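Local coordinates for protein enoyl-CoA hydratase (Mycobacterium tuberculosis, PDB 4JJT) that probably acts as a crotonase-family lyase that hydrates the double bond of 2-enoyl-CoA thioesters, at residues A[10-13]-A[18-21]; A[51-56]-A[191-196]. All coordinates share one frame; numbering follows the deposited sequence.

Interaction 1: A[10-13]-A[18-21]; sequences LIDT and RTLT
L10 and D12 pair through their backbones with T21 and T19, and four N-H...O=C bonds hold the two strands together. L10 N donates to T21 O (3.0 Å) and T21 N returns the bond to L10 O; D12 N and T19 O (3.1 Å) are matched by T19 N and D12 O (2.9 Å). The two reciprocal pairs, with I11–L20 and T13–R18 as the non-hydrogen-bonded pairs, define the register of an antiparallel beta hairpin. The N-to-C directions of the two short strand segments differ by 165°, close to straight antiparallel. Strand 9-14 is one of the two outermost strands of the main sheet within this chain, and the other edge of 17-22 binds strand 54-59. CA-H...O contacts add to the seam, from R18 CA to D12 O at 3.4 Å and from L20 CA to L10 O.

Among side chains, the polar grip is that of R18 on T13. With CG anti to the backbone N (chi1 169°) and the chain bent at chi2 and chi3, the guanidinium folds back over the neighbouring strand. NE donates to T13 OG1 at 2.9 Å, the oxygen lying 22° out of the guanidinium plane; NH2 adds a weak bond to the same oxygen. D49 offers NH2 a long, weak ion pair.

Apolar contacts share that face with the arginine. I11 reaches R18 CD with CG2, at 3.6 Å, while its CG1 branch lies beside L20, 4.0 Å from CD2; L20 also packs on A42 and L43 of helix 33-48. On the opposite face L10 CB meets T21 CB at 3.8 Å.

Backbone bonding thus sets the pairing of this surface hairpin, while one sound and one weak bond to a single hydroxyl would be expected to limit the swing of the arginine.

Interaction 2: A[51-56]-A[191-196]; sequences DIDVVI and SIVGNN
V54 and I192 meet methyl to methyl, their side chains crossing at about a right angle. The V54 branch that does the touching is CG2, which lies 3.6 Å from I192 CG2. In V54 this methyl stands anti to the carbonyl carbon and beside the backbone N; in I192 the touching methyl is anti to the backbone N, while CG1 lies beside that nitrogen (chi1 -66°). V193 CG2 approaches the same V54 methyl, at 4.0 Å, so one valine branch faces two consecutive residues of the last turn of the helix. P92 packs against both V54 and I192.

The contact joins D53 and the first residue of strand 54-59, an inner strand of the main sheet in this crotonase-like fold, to the C-terminal end of helix 181-193. There N195 N bonds I192 O at 2.9 Å, and N196 takes the N-cap position of helix 197-237.

D53 and V193 also cross at about a right angle, V193 CG2 resting on D53 CB at 3.7 Å. The carboxylate is held chiefly from outside the contact: OD1 forms a salt bridge with R201 and OD2 another with R16. A water adds a bridge to the helix end, donating to D53 OD2 at 3.1 Å and, weakly, to V193 O at 3.3 Å. T157 of a second subunit also packs on I192.

The two contacts share the main sheet: strand 17-22 of interaction 1 lies next to strand 54-59 of interaction 2, although their centres are 14 Å apart. Probable hydrogen bonds join them directly, L20 N to I56 O at 2.7 Å and R18 O to I56 N at 2.8 Å. R18 NH2 also packs on I52 CD1, at 3.5 Å. A further tie comes from R16, in the turn between the segments of interaction 1, which also bonds D53 through the backbone. The sheet thus connects a surface hairpin to a buried contact at the end of helix 181-193. Neither contact can be tied to a catalytic group or substrate pocket from this geometry.

Interaction 1: A[10-13]-A[18-21]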
ATOM      1  N   LEU A  10      10.011  27.199 -27.023  1.00 40.68           N
ATOM      2  CA  LEU A  10       9.019  28.160 -27.490  1.00 37.81           C
ATOM      3  C   LEU A  10       7.835  28.217 -26.535  1.00 38.58           C
ATOM      4  O   LEU A  10       7.302  27.189 -26.125  1.00 38.35           O
ATOM      5  CB  LEU A  10       8.565  27.816 -28.910  1.00 36.33           C
ATOM      6  CG  LEU A  10       9.681  27.886 -29.958  1.00 39.76           C
ATOM      7  CD1 LEU A  10       9.190  27.422 -31.317  1.00 42.91           C
ATOM      8  CD2 LEU A  10      10.245  29.296 -30.042  1.00 37.20           C
ATOM      9  N   ILE A  11       7.439  29.433 -26.178  1.00 41.98           N
ATOM     10  CA  ILE A  11       6.376  29.648 -25.204  1.00 39.84           C
ATOM     11  C   ILE A  11       5.268  30.528 -25.775  1.00 43.50           C
ATOM     12  O   ILE A  11       5.474  31.711 -26.039  1.00 41.40           O
ATOM     13  CB  ILE A  11       6.921  30.272 -23.907  1.00 40.20           C
ATOM     14  CG1 ILE A  11       7.939  29.332 -23.254  1.00 40.12           C
ATOM     15  CG2 ILE A  11       5.787  30.582 -22.951  1.00 41.05           C
ATOM     16  CD1 ILE A  11       8.621  29.909 -22.041  1.00 37.56           C
ATOM     17  N   ASP A  12       4.092  29.939 -25.968  1.00 48.60           N
ATOM     18  CA  ASP A  12       2.963  30.638 -26.573  1.00 52.07           C
ATOM     19  C   ASP A  12       1.752  30.656 -25.649  1.00 45.49           C
ATOM     20  O   ASP A  12       1.506  29.702 -24.914  1.00 43.53           O
ATOM     21  CB  ASP A  12       2.594  29.985 -27.907  1.00 67.44           C
ATOM     22  CG  ASP A  12       1.192  30.333 -28.360  1.00 86.97           C
ATOM     23  OD1 ASP A  12       1.008  31.407 -28.973  1.00 95.87           O
ATOM     24  OD2 ASP A  12       0.265  29.533 -28.102  1.00 92.92           O
ATOM     25  N   THR A  13       0.996  31.748 -25.694  1.00 44.86           N
ATOM     26  CA  THR A  13      -0.243  31.856 -24.933  1.00 44.49           C
ATOM     27  C   THR A  13      -1.402  32.281 -25.833  1.00 49.72           C
ATOM     28  O   THR A  13      -1.319  33.284 -26.542  1.00 53.87           O
ATOM     29  CB  THR A  13      -0.109  32.848 -23.762  1.00 47.31           C
ATOM     30  OG1 THR A  13       0.984  32.455 -22.923  1.00 49.40           O
ATOM     31  CG2 THR A  13      -1.387  32.879 -22.943  1.00 43.76           C
ATOM     32  N   ARG A  18      -1.458  27.538 -22.544  1.00 30.38           N
ATOM     33  CA  ARG A  18      -0.017  27.723 -22.643  1.00 30.64           C
ATOM     34  C   ARG A  18       0.649  26.560 -23.376  1.00 29.94           C
ATOM     35  O   ARG A  18       0.643  25.425 -22.897  1.00 26.99           O
ATOM     36  CB  ARG A  18       0.583  27.880 -21.241  1.00 27.32           C
ATOM     37  CG  ARG A  18       2.099  27.824 -21.183  1.00 29.06           C
ATOM     38  CD  ARG A  18       2.728  29.058 -21.792  1.00 30.72           C
ATOM     39  NE  ARG A  18       2.074  30.286 -21.347  1.00 38.32           N
ATOM     40  CZ  ARG A  18       2.326  30.898 -20.195  1.00 38.65           C
ATOM     41  NH1 ARG A  18       3.215  30.393 -19.350  1.00 40.55           N
ATOM     42  NH2 ARG A  18       1.681  32.012 -19.884  1.00 38.14           N
ATOM     43  N   THR A  19       1.223  26.844 -24.539  1.00 32.57           N
ATOM     44  CA  THR A  19       1.888  25.811 -25.321  1.00 32.43           C
ATOM     45  C   THR A  19       3.396  25.868 -25.115  1.00 27.89           C
ATOM     46  O   THR A  19       4.008  26.926 -25.245  1.00 29.61           O
ATOM     47  CB  THR A  19       1.577  25.943 -26.821  1.00 39.94           C
ATOM     48  OG1 THR A  19       0.161  26.062 -27.007  1.00 43.64           O
ATOM     49  CG2 THR A  19       2.083  24.722 -27.577  1.00 40.50           C
ATOM     50  N   LEU A  20       3.983  24.724 -24.776  1.00 29.07           N
ATOM     51  CA  LEU A  20       5.429  24.614 -24.615  1.00 29.51           C
ATOM     52  C   LEU A  20       6.011  23.720 -25.701  1.00 28.34           C
ATOM     53  O   LEU A  20       5.680  22.540 -25.787  1.00 25.96           O
ATOM     54  CB  LEU A  20       5.784  24.050 -23.240  1.00 26.00           C
ATOM     55  CG  LEU A  20       5.235  24.781 -22.016  1.00 31.32           C
ATOM     56  CD1 LEU A  20       5.731  24.113 -20.740  1.00 34.17           C
ATOM     57  CD2 LEU A  20       5.615  26.252 -22.042  1.00 27.89           C
ATOM     58  N   THR A  21       6.883  24.287 -26.528  1.00 29.39           N
ATOM     59  CA  THR A  21       7.472  23.544 -27.636  1.00 28.44           C
ATOM     60  C   THR A  21       8.971  23.324 -27.468  1.00 29.27           C
ATOM     61  O   THR A  21       9.749  24.276 -27.457  1.00 27.90           O
ATOM     62  CB  THR A  21       7.225  24.249 -28.984  1.00 33.65           C
ATOM     63  OG1 THR A  21       5.817  24.423 -29.185  1.00 38.88           O
ATOM     64  CG2 THR A  21       7.795  23.424 -30.130  1.00 29.04           C
TER

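Interaction 2: A[51-56]-A[191-196]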
ATOM      1  N   ASP A  51      -3.906  33.245 -15.343  1.00 48.98           N
ATOM      2  CA  ASP A  51      -4.511  33.418 -16.662  1.00 51.00           C
ATOM      3  C   ASP A  51      -4.326  32.187 -17.544  1.00 48.98           C
ATOM      4  O   ASP A  51      -4.653  32.209 -18.729  1.00 53.21           O
ATOM      5  CB  ASP A  51      -3.942  34.655 -17.360  1.00 58.77           C
ATOM      6  CG  ASP A  51      -4.445  35.949 -16.754  1.00 67.53           C
ATOM      7  OD1 ASP A  51      -5.588  35.964 -16.247  1.00 69.21           O
ATOM      8  OD2 ASP A  51      -3.703  36.954 -16.787  1.00 71.02           O
ATOM      9  N   ILE A  52      -3.798  31.119 -16.959  1.00 44.30           N
ATOM     10  CA  ILE A  52      -3.592  29.871 -17.676  1.00 38.64           C
ATOM     11  C   ILE A  52      -4.443  28.768 -17.061  1.00 37.36           C
ATOM     12  O   ILE A  52      -4.527  28.650 -15.840  1.00 37.40           O
ATOM     13  CB  ILE A  52      -2.103  29.460 -17.668  1.00 38.28           C
ATOM     14  CG1 ILE A  52      -1.248  30.555 -18.305  1.00 36.82           C
ATOM     15  CG2 ILE A  52      -1.896  28.141 -18.400  1.00 30.13           C
ATOM     16  CD1 ILE A  52      -1.646  30.894 -19.727  1.00 34.66           C
ATOM     17  N   ASP A  53      -5.086  27.971 -17.909  1.00 39.73           N
ATOM     18  CA  ASP A  53      -5.926  26.875 -17.439  1.00 39.63           C
ATOM     19  C   ASP A  53      -5.408  25.512 -17.894  1.00 34.03           C
ATOM     20  O   ASP A  53      -5.537  24.521 -17.176  1.00 34.32           O
ATOM     21  CB  ASP A  53      -7.371  27.066 -17.910  1.00 43.82           C
ATOM     22  CG  ASP A  53      -8.029  28.288 -17.301  1.00 54.60           C
ATOM     23  OD1 ASP A  53      -7.612  28.704 -16.199  1.00 59.68           O
ATOM     24  OD2 ASP A  53      -8.967  28.831 -17.923  1.00 61.13           O
ATOM     25  N   VAL A  54      -4.838  25.466 -19.096  1.00 36.61           N
ATOM     26  CA  VAL A  54      -4.365  24.212 -19.679  1.00 30.20           C
ATOM     27  C   VAL A  54      -2.987  24.400 -20.310  1.00 29.19           C
ATOM     28  O   VAL A  54      -2.701  25.445 -20.891  1.00 36.78           O
ATOM     29  CB  VAL A  54      -5.343  23.680 -20.761  1.00 29.44           C
ATOM     30  CG1 VAL A  54      -4.878  22.332 -21.294  1.00 27.84           C
ATOM     31  CG2 VAL A  54      -6.749  23.555 -20.207  1.00 31.67           C
ATOM     32  N   VAL A  55      -2.134  23.388 -20.186  1.00 25.50           N
ATOM     33  CA  VAL A  55      -0.819  23.411 -20.813  1.00 23.25           C
ATOM     34  C   VAL A  55      -0.709  22.363 -21.916  1.00 28.18           C
ATOM     35  O   VAL A  55      -1.129  21.220 -21.745  1.00 27.38           O
ATOM     36  CB  VAL A  55       0.307  23.179 -19.781  1.00 27.17           C
ATOM     37  CG1 VAL A  55       1.670  23.248 -20.455  1.00 28.43           C
ATOM     38  CG2 VAL A  55       0.215  24.202 -18.668  1.00 26.21           C
ATOM     39  N   ILE A  56      -0.153  22.762 -23.055  1.00 25.86           N
ATOM     40  CA  ILE A  56       0.126  21.835 -24.149  1.00 24.26           C
ATOM     41  C   ILE A  56       1.626  21.673 -24.358  1.00 24.40           C
ATOM     42  O   ILE A  56       2.346  22.645 -24.575  1.00 27.04           O
ATOM     43  CB  ILE A  56      -0.515  22.299 -25.472  1.00 27.45           C
ATOM     44  CG1 ILE A  56      -2.040  22.358 -25.331  1.00 28.04           C
ATOM     45  CG2 ILE A  56      -0.133  21.362 -26.611  1.00 26.82           C
ATOM     46  CD1 ILE A  56      -2.747  22.735 -26.611  1.00 28.37           C
ATOM     47  N   SER A 191     -12.336  22.872 -24.545  1.00 27.07           N
ATOM     48  CA  SER A 191     -13.497  22.305 -23.860  1.00 42.55           C
ATOM     49  C   SER A 191     -13.195  22.006 -22.393  1.00 42.25           C
ATOM     50  O   SER A 191     -14.103  21.724 -21.611  1.00 48.57           O
ATOM     51  CB  SER A 191     -14.005  21.051 -24.578  1.00 36.63           C
ATOM     52  OG  SER A 191     -13.031  20.028 -24.589  1.00 43.88           O
ATOM     53  N   ILE A 192     -11.917  22.053 -22.030  1.00 34.45           N
ATOM     54  CA  ILE A 192     -11.525  22.017 -20.626  1.00 36.90           C
ATOM     55  C   ILE A 192     -11.647  23.427 -20.068  1.00 41.51           C
ATOM     56  O   ILE A 192     -12.201  23.639 -18.992  1.00 46.79           O
ATOM     57  CB  ILE A 192     -10.073  21.536 -20.446  1.00 31.72           C
ATOM     58  CG1 ILE A 192      -9.931  20.075 -20.874  1.00 22.89           C
ATOM     59  CG2 ILE A 192      -9.633  21.688 -19.001  1.00 23.65           C
ATOM     60  CD1 ILE A 192      -8.521  19.552 -20.746  1.00 21.73           C
ATOM     61  N   VAL A 193     -11.120  24.386 -20.824  1.00 34.96           N
ATOM     62  CA  VAL A 193     -11.215  25.801 -20.486  1.00 38.57           C
ATOM     63  C   VAL A 193     -12.675  26.234 -20.340  1.00 42.76           C
ATOM     64  O   VAL A 193     -13.010  27.071 -19.501  1.00 42.77           O
ATOM     65  CB  VAL A 193     -10.480  26.666 -21.544  1.00 34.79           C
ATOM     66  CG1 VAL A 193     -11.051  28.075 -21.606  1.00 36.41           C
ATOM     67  CG2 VAL A 193      -8.985  26.694 -21.256  1.00 27.66           C
ATOM     68  N   GLY A 194     -13.547  25.630 -21.140  1.00 41.77           N
ATOM     69  CA  GLY A 194     -14.966  25.936 -21.093  1.00 39.12           C
ATOM     70  C   GLY A 194     -15.687  25.345 -19.892  1.00 37.08           C
ATOM     71  O   GLY A 194     -16.887  25.551 -19.722  1.00 35.65           O
ATOM     72  N   ASN A 195     -14.956  24.616 -19.057  1.00 39.09           N
ATOM     73  CA  ASN A 195     -15.541  23.977 -17.885  1.00 46.59           C
ATOM     74  C   ASN A 195     -15.411  24.828 -16.623  1.00 48.01           C
ATOM     75  O   ASN A 195     -14.780  25.886 -16.637  1.00 48.68           O
ATOM     76  CB  ASN A 195     -14.887  22.617 -17.653  1.00 54.41           C
ATOM     77  CG  ASN A 195     -15.856  21.469 -17.818  1.00 62.43           C
ATOM     78  OD1 ASN A 195     -16.205  21.089 -18.936  1.00 66.51           O
ATOM     79  ND2 ASN A 195     -16.290  20.900 -16.703  1.00 63.92           N
ATOM     80  N   ASN A 196     -16.022  24.360 -15.539  1.00 47.79           N
ATOM     81  CA  ASN A 196     -15.886  24.992 -14.230  1.00 41.23           C
ATOM     82  C   ASN A 196     -14.468  24.783 -13.716  1.00 34.64           C
ATOM     83  O   ASN A 196     -14.100  23.673 -13.331  1.00 30.51           O
ATOM     84  CB  ASN A 196     -16.903  24.386 -13.259  1.00 50.05           C
ATOM     85  CG  ASN A 196     -16.950  25.101 -11.917  1.00 59.91           C
ATOM     86  OD1 ASN A 196     -16.025  25.821 -11.535  1.00 67.01           O
ATOM     87  ND2 ASN A 196     -18.036  24.890 -11.185  1.00 60.20           N
TER
HETATM   88  O   HOH W   1     -11.888  29.865 -18.065  1.00 56.41           O